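Local coordinates for protein methylmalonyl-CoA epimerase, mitochondrial (Homo sapiens, PDB 3RMU) that interconverts the (R) and (S) forms of methylmalonyl-CoA in mitochondrial propionyl-CoA metabolism and binds a cobalt ion, at residues V9-E17 against I66-G76. Sequence-based numbering, arbitrary orientation.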
ATOM      1  N   VAL A   9      -2.425   4.768   2.168  1.00 12.11           N
ATOM      2  CA  VAL A   9      -1.432   4.168   1.290  1.00 14.99           C
ATOM      3  C   VAL A   9      -1.176   5.243   0.272  1.00 14.01           C
ATOM      4  O   VAL A   9      -2.129   5.772  -0.289  1.00 15.67           O
ATOM      5  CB  VAL A   9      -1.915   2.877   0.627  1.00 19.65           C
ATOM      6  CG1 VAL A   9      -0.889   2.408  -0.408  1.00 23.10           C
ATOM      7  CG2 VAL A   9      -2.067   1.828   1.644  1.00 31.33           C
ATOM      8  N   ALA A  10       0.085   5.605   0.040  1.00 16.06           N
ATOM      9  CA  ALA A  10       0.440   6.688  -0.909  1.00 16.59           C
ATOM     10  C   ALA A  10       0.898   6.033  -2.221  1.00 16.65           C
ATOM     11  O   ALA A  10       1.745   5.152  -2.203  1.00 19.24           O
ATOM     12  CB  ALA A  10       1.640   7.528  -0.414  1.00 16.62           C
ATOM     13  N   ILE A  11       0.323   6.488  -3.317  1.00 16.22           N
ATOM     14  CA  ILE A  11       0.679   6.021  -4.678  1.00 20.74           C
ATOM     15  C   ILE A  11       1.178   7.208  -5.467  1.00 23.04           C
ATOM     16  O   ILE A  11       0.473   8.213  -5.564  1.00 21.24           O
ATOM     17  CB  ILE A  11      -0.560   5.416  -5.444  1.00 18.48           C
ATOM     18  CG1 ILE A  11      -1.333   4.393  -4.618  1.00 25.31           C
ATOM     19  CG2 ILE A  11      -0.121   4.853  -6.841  1.00 19.37           C
ATOM     20  CD1 ILE A  11      -0.593   3.250  -4.098  1.00 26.83           C
ATOM     21  N   ALA A  12       2.400   7.111  -6.024  1.00 17.34           N
ATOM     22  CA  ALA A  12       2.920   8.096  -6.928  1.00 25.19           C
ATOM     23  C   ALA A  12       2.406   7.800  -8.335  1.00 24.56           C
ATOM     24  O   ALA A  12       2.408   6.652  -8.786  1.00 24.15           O
ATOM     25  CB  ALA A  12       4.444   8.078  -6.904  1.00 20.28           C
ATOM     26  N   VAL A  13       1.878   8.818  -8.997  1.00 26.67           N
ATOM     27  CA  VAL A  13       1.338   8.641 -10.351  1.00 26.08           C
ATOM     28  C   VAL A  13       1.918   9.677 -11.255  1.00 27.98           C
ATOM     29  O   VAL A  13       2.159  10.819 -10.835  1.00 27.74           O
ATOM     30  CB  VAL A  13      -0.191   8.708 -10.358  1.00 27.97           C
ATOM     31  CG1 VAL A  13      -0.767   7.560  -9.493  1.00 22.56           C
ATOM     32  CG2 VAL A  13      -0.715  10.057  -9.906  1.00 20.35           C
ATOM     33  N   PRO A  14       2.147   9.309 -12.527  1.00 28.12           N
ATOM     34  CA  PRO A  14       2.731  10.255 -13.477  1.00 35.70           C
ATOM     35  C   PRO A  14       1.688  11.229 -14.002  1.00 33.01           C
ATOM     36  O   PRO A  14       2.031  12.236 -14.582  1.00 31.88           O
ATOM     37  CB  PRO A  14       3.234   9.350 -14.587  1.00 36.50           C
ATOM     38  CG  PRO A  14       2.324   8.158 -14.525  1.00 27.35           C
ATOM     39  CD  PRO A  14       2.022   7.953 -13.088  1.00 31.90           C
ATOM     40  N   ASP A  15       0.408  10.949 -13.774  1.00 28.18           N
ATOM     41  CA  ASP A  15      -0.619  11.856 -14.246  1.00 32.03           C
ATOM     42  C   ASP A  15      -1.719  11.879 -13.227  1.00 29.99           C
ATOM     43  O   ASP A  15      -2.516  10.956 -13.156  1.00 27.90           O
ATOM     44  CB  ASP A  15      -1.143  11.408 -15.627  1.00 34.55           C
ATOM     45  CG  ASP A  15      -2.064  12.430 -16.266  1.00 41.70           C
ATOM     46  OD1 ASP A  15      -2.973  12.942 -15.590  1.00 34.14           O
ATOM     47  OD2 ASP A  15      -1.879  12.725 -17.464  1.00 58.22           O
ATOM     48  N   LEU A  16      -1.771  12.930 -12.427  1.00 26.99           N
ATOM     49  CA  LEU A  16      -2.710  12.914 -11.295  1.00 29.08           C
ATOM     50  C   LEU A  16      -4.183  12.897 -11.750  1.00 27.64           C
ATOM     51  O   LEU A  16      -5.010  12.155 -11.197  1.00 21.39           O
ATOM     52  CB  LEU A  16      -2.450  14.098 -10.372  1.00 30.14           C
ATOM     53  CG  LEU A  16      -3.206  14.168  -9.048  1.00 25.77           C
ATOM     54  CD1 LEU A  16      -3.104  12.858  -8.278  1.00 21.23           C
ATOM     55  CD2 LEU A  16      -2.657  15.338  -8.191  1.00 25.47           C
ATOM     56  N   GLU A  17      -4.521  13.713 -12.741  1.00 28.49           N
ATOM     57  CA  GLU A  17      -5.904  13.770 -13.239  1.00 29.84           C
ATOM     58  C   GLU A  17      -6.364  12.416 -13.827  1.00 30.17           C
ATOM     59  O   GLU A  17      -7.477  11.954 -13.545  1.00 28.08           O
ATOM     60  CB  GLU A  17      -6.028  14.880 -14.287  1.00 35.10           C
ATOM     61  CG  GLU A  17      -7.446  15.359 -14.554  1.00 55.95           C
ATOM     62  CD  GLU A  17      -8.003  16.287 -13.465  1.00 75.41           C
ATOM     63  OE1 GLU A  17      -9.033  16.949 -13.740  1.00 88.76           O
ATOM     64  OE2 GLU A  17      -7.425  16.361 -12.353  1.00 71.04           O
ATOM     65  N   ILE A  66       9.193  12.940  -4.422  1.00 41.02           N
ATOM     66  CA  ILE A  66       8.793  11.769  -5.217  1.00 36.63           C
ATOM     67  C   ILE A  66       9.250  11.853  -6.697  1.00 39.31           C
ATOM     68  O   ILE A  66       9.065  10.912  -7.469  1.00 37.26           O
ATOM     69  CB  ILE A  66       7.264  11.511  -5.111  1.00 33.10           C
ATOM     70  CG1 ILE A  66       6.436  12.632  -5.753  1.00 31.98           C
ATOM     71  CG2 ILE A  66       6.837  11.322  -3.631  1.00 30.28           C
ATOM     72  CD1 ILE A  66       4.955  12.271  -5.936  1.00 23.87           C
ATOM     73  N   ALA A  67       9.850  12.971  -7.102  1.00 37.55           N
ATOM     74  CA  ALA A  67      10.297  13.105  -8.502  1.00 40.08           C
ATOM     75  C   ALA A  67      11.248  11.967  -8.881  1.00 39.81           C
ATOM     76  O   ALA A  67      11.176  11.426  -9.984  1.00 45.47           O
ATOM     77  CB  ALA A  67      10.937  14.459  -8.740  1.00 45.56           C
ATOM     78  N   GLY A  68      12.114  11.581  -7.950  1.00 42.80           N
ATOM     79  CA  GLY A  68      13.095  10.512  -8.213  1.00 48.89           C
ATOM     80  C   GLY A  68      12.442   9.141  -8.321  1.00 46.82           C
ATOM     81  O   GLY A  68      12.832   8.318  -9.142  1.00 45.58           O
ATOM     82  N   PHE A  69      11.423   8.908  -7.499  1.00 43.77           N
ATOM     83  CA  PHE A  69      10.646   7.676  -7.592  1.00 42.87           C
ATOM     84  C   PHE A  69       9.985   7.531  -8.981  1.00 41.32           C
ATOM     85  O   PHE A  69       9.927   6.439  -9.533  1.00 37.74           O
ATOM     86  CB  PHE A  69       9.610   7.647  -6.481  1.00 40.64           C
ATOM     87  CG  PHE A  69       8.851   6.364  -6.388  1.00 39.74           C
ATOM     88  CD1 PHE A  69       9.357   5.289  -5.672  1.00 45.31           C
ATOM     89  CD2 PHE A  69       7.637   6.227  -7.013  1.00 26.76           C
ATOM     90  CE1 PHE A  69       8.645   4.106  -5.569  1.00 45.50           C
ATOM     91  CE2 PHE A  69       6.913   5.037  -6.911  1.00 37.55           C
ATOM     92  CZ  PHE A  69       7.426   3.983  -6.186  1.00 36.10           C
ATOM     93  N   LEU A  70       9.537   8.646  -9.554  1.00 40.60           N
ATOM     94  CA  LEU A  70       8.750   8.612 -10.786  1.00 39.83           C
ATOM     95  C   LEU A  70       9.620   8.474 -12.011  1.00 44.36           C
ATOM     96  O   LEU A  70       9.138   8.083 -13.063  1.00 48.40           O
ATOM     97  CB  LEU A  70       7.866   9.851 -10.907  1.00 37.59           C
ATOM     98  CG  LEU A  70       6.525   9.696 -10.183  1.00 34.02           C
ATOM     99  CD1 LEU A  70       5.827  11.047 -10.005  1.00 42.56           C
ATOM    100  CD2 LEU A  70       5.621   8.712 -10.932  1.00 34.19           C
ATOM    101  N   GLN A  71      10.902   8.785 -11.861  1.00 51.25           N
ATOM    102  CA  GLN A  71      11.899   8.451 -12.863  1.00 58.26           C
ATOM    103  C   GLN A  71      12.201   6.940 -12.894  1.00 59.63           C
ATOM    104  O   GLN A  71      12.371   6.368 -13.976  1.00 67.12           O
ATOM    105  CB  GLN A  71      13.179   9.260 -12.628  1.00 64.56           C
ATOM    106  CG  GLN A  71      12.997  10.762 -12.864  1.00 75.46           C
ATOM    107  CD  GLN A  71      14.217  11.591 -12.472  1.00 89.95           C
ATOM    108  OE1 GLN A  71      15.349  11.101 -12.464  1.00 94.68           O
ATOM    109  NE2 GLN A  71      13.986  12.863 -12.149  1.00 86.99           N
ATOM    110  N   LYS A  72      12.282   6.300 -11.727  1.00 55.99           N
ATOM    111  CA  LYS A  72      12.491   4.836 -11.654  1.00 58.72           C
ATOM    112  C   LYS A  72      11.251   4.034 -12.063  1.00 56.21           C
ATOM    113  O   LYS A  72      11.373   2.983 -12.683  1.00 53.73           O
ATOM    114  CB  LYS A  72      12.939   4.380 -10.246  1.00 57.39           C
ATOM    115  CG  LYS A  72      14.381   3.856 -10.185  1.00 74.62           C
ATOM    116  CD  LYS A  72      14.581   2.852  -9.051  1.00 81.31           C
ATOM    117  CE  LYS A  72      16.059   2.492  -8.885  1.00 85.20           C
ATOM    118  NZ  LYS A  72      16.337   1.733  -7.628  1.00 86.93           N
ATOM    119  N   ASN A  73      10.073   4.532 -11.690  1.00 49.28           N
ATOM    120  CA  ASN A  73       8.799   3.849 -11.918  1.00 46.57           C
ATOM    121  C   ASN A  73       7.908   4.749 -12.767  1.00 45.38           C
ATOM    122  O   ASN A  73       7.152   5.569 -12.243  1.00 40.32           O
ATOM    123  CB  ASN A  73       8.131   3.523 -10.572  1.00 43.94           C
ATOM    124  CG  ASN A  73       9.081   2.821  -9.613  1.00 48.90           C
ATOM    125  OD1 ASN A  73       9.141   1.586  -9.567  1.00 53.82           O
ATOM    126  ND2 ASN A  73       9.865   3.610  -8.876  1.00 40.09           N
ATOM    127  N   LYS A  74       8.023   4.593 -14.088  1.00 49.61           N
ATOM    128  CA  LYS A  74       7.452   5.530 -15.058  1.00 49.28           C
ATOM    129  C   LYS A  74       5.922   5.466 -15.076  1.00 45.13           C
ATOM    130  O   LYS A  74       5.247   6.469 -15.366  1.00 43.71           O
ATOM    131  CB  LYS A  74       7.988   5.243 -16.472  1.00 57.69           C
ATOM    132  CG  LYS A  74       9.512   5.034 -16.590  1.00 69.81           C
ATOM    133  CD  LYS A  74      10.276   6.345 -16.720  1.00 82.74           C
ATOM    134  CE  LYS A  74      10.601   6.678 -18.168  1.00 87.86           C
ATOM    135  NZ  LYS A  74      11.261   8.006 -18.281  1.00 91.22           N
ATOM    136  N   ALA A  75       5.373   4.294 -14.758  1.00 44.51           N
ATOM    137  CA  ALA A  75       3.912   4.135 -14.643  1.00 40.81           C
ATOM    138  C   ALA A  75       3.401   4.543 -13.271  1.00 38.52           C
ATOM    139  O   ALA A  75       2.195   4.555 -13.044  1.00 37.06           O
ATOM    140  CB  ALA A  75       3.485   2.678 -14.989  1.00 37.90           C
ATOM    141  N   GLY A  76       4.320   4.897 -12.373  1.00 37.15           N
ATOM    142  CA  GLY A  76       3.988   5.235 -11.006  1.00 35.73           C
ATOM    143  C   GLY A  76       4.075   3.988 -10.133  1.00 35.07           C
ATOM    144  O   GLY A  76       4.413   2.930 -10.629  1.00 33.54           O
TER
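Ala12 and Phe69 meet where the short helix 67-72 packs against the end of strand 3-12, the first strand of this vicinal-oxygen-chelate (glyoxalase) fold. The tight part pairs an apolar side-chain cluster with a close backbone approach. The methyl of Ala12 faces Ile66 CD1, Leu70 CG and the Phe69 ring, approaching ring atom CD2 obliquely at 3.7 Å; Ala12 O lies 3.1 Å from Gly76 CA, where the two backbones come closest. With its CG anti to the backbone N (chi1 -174°), Phe69 turns its ring toward the strand end, and His79 of strand 77-85 meets it edge-to-face. The side-chain amide of Asn73 covers one face of the ring: ND2 lies over its centre, 3.4 Å above the plane, while donating to Phe69 O at 2.9 Å. That carbonyl also accepts from Asn73 N, so two donors hold it where the helix gives way to the turn. The side chain of Ile66 is about 9 Å from the bound cobalt. Packing thins toward solvent, where exposed Pro14 rests on the type I turn 73-76 that leads into strand 77-85. There the proline ring meets backbone oxygens: CG is 3.5 Å from Lys74 O, and CD lies 3.4 Å from Ala75 O.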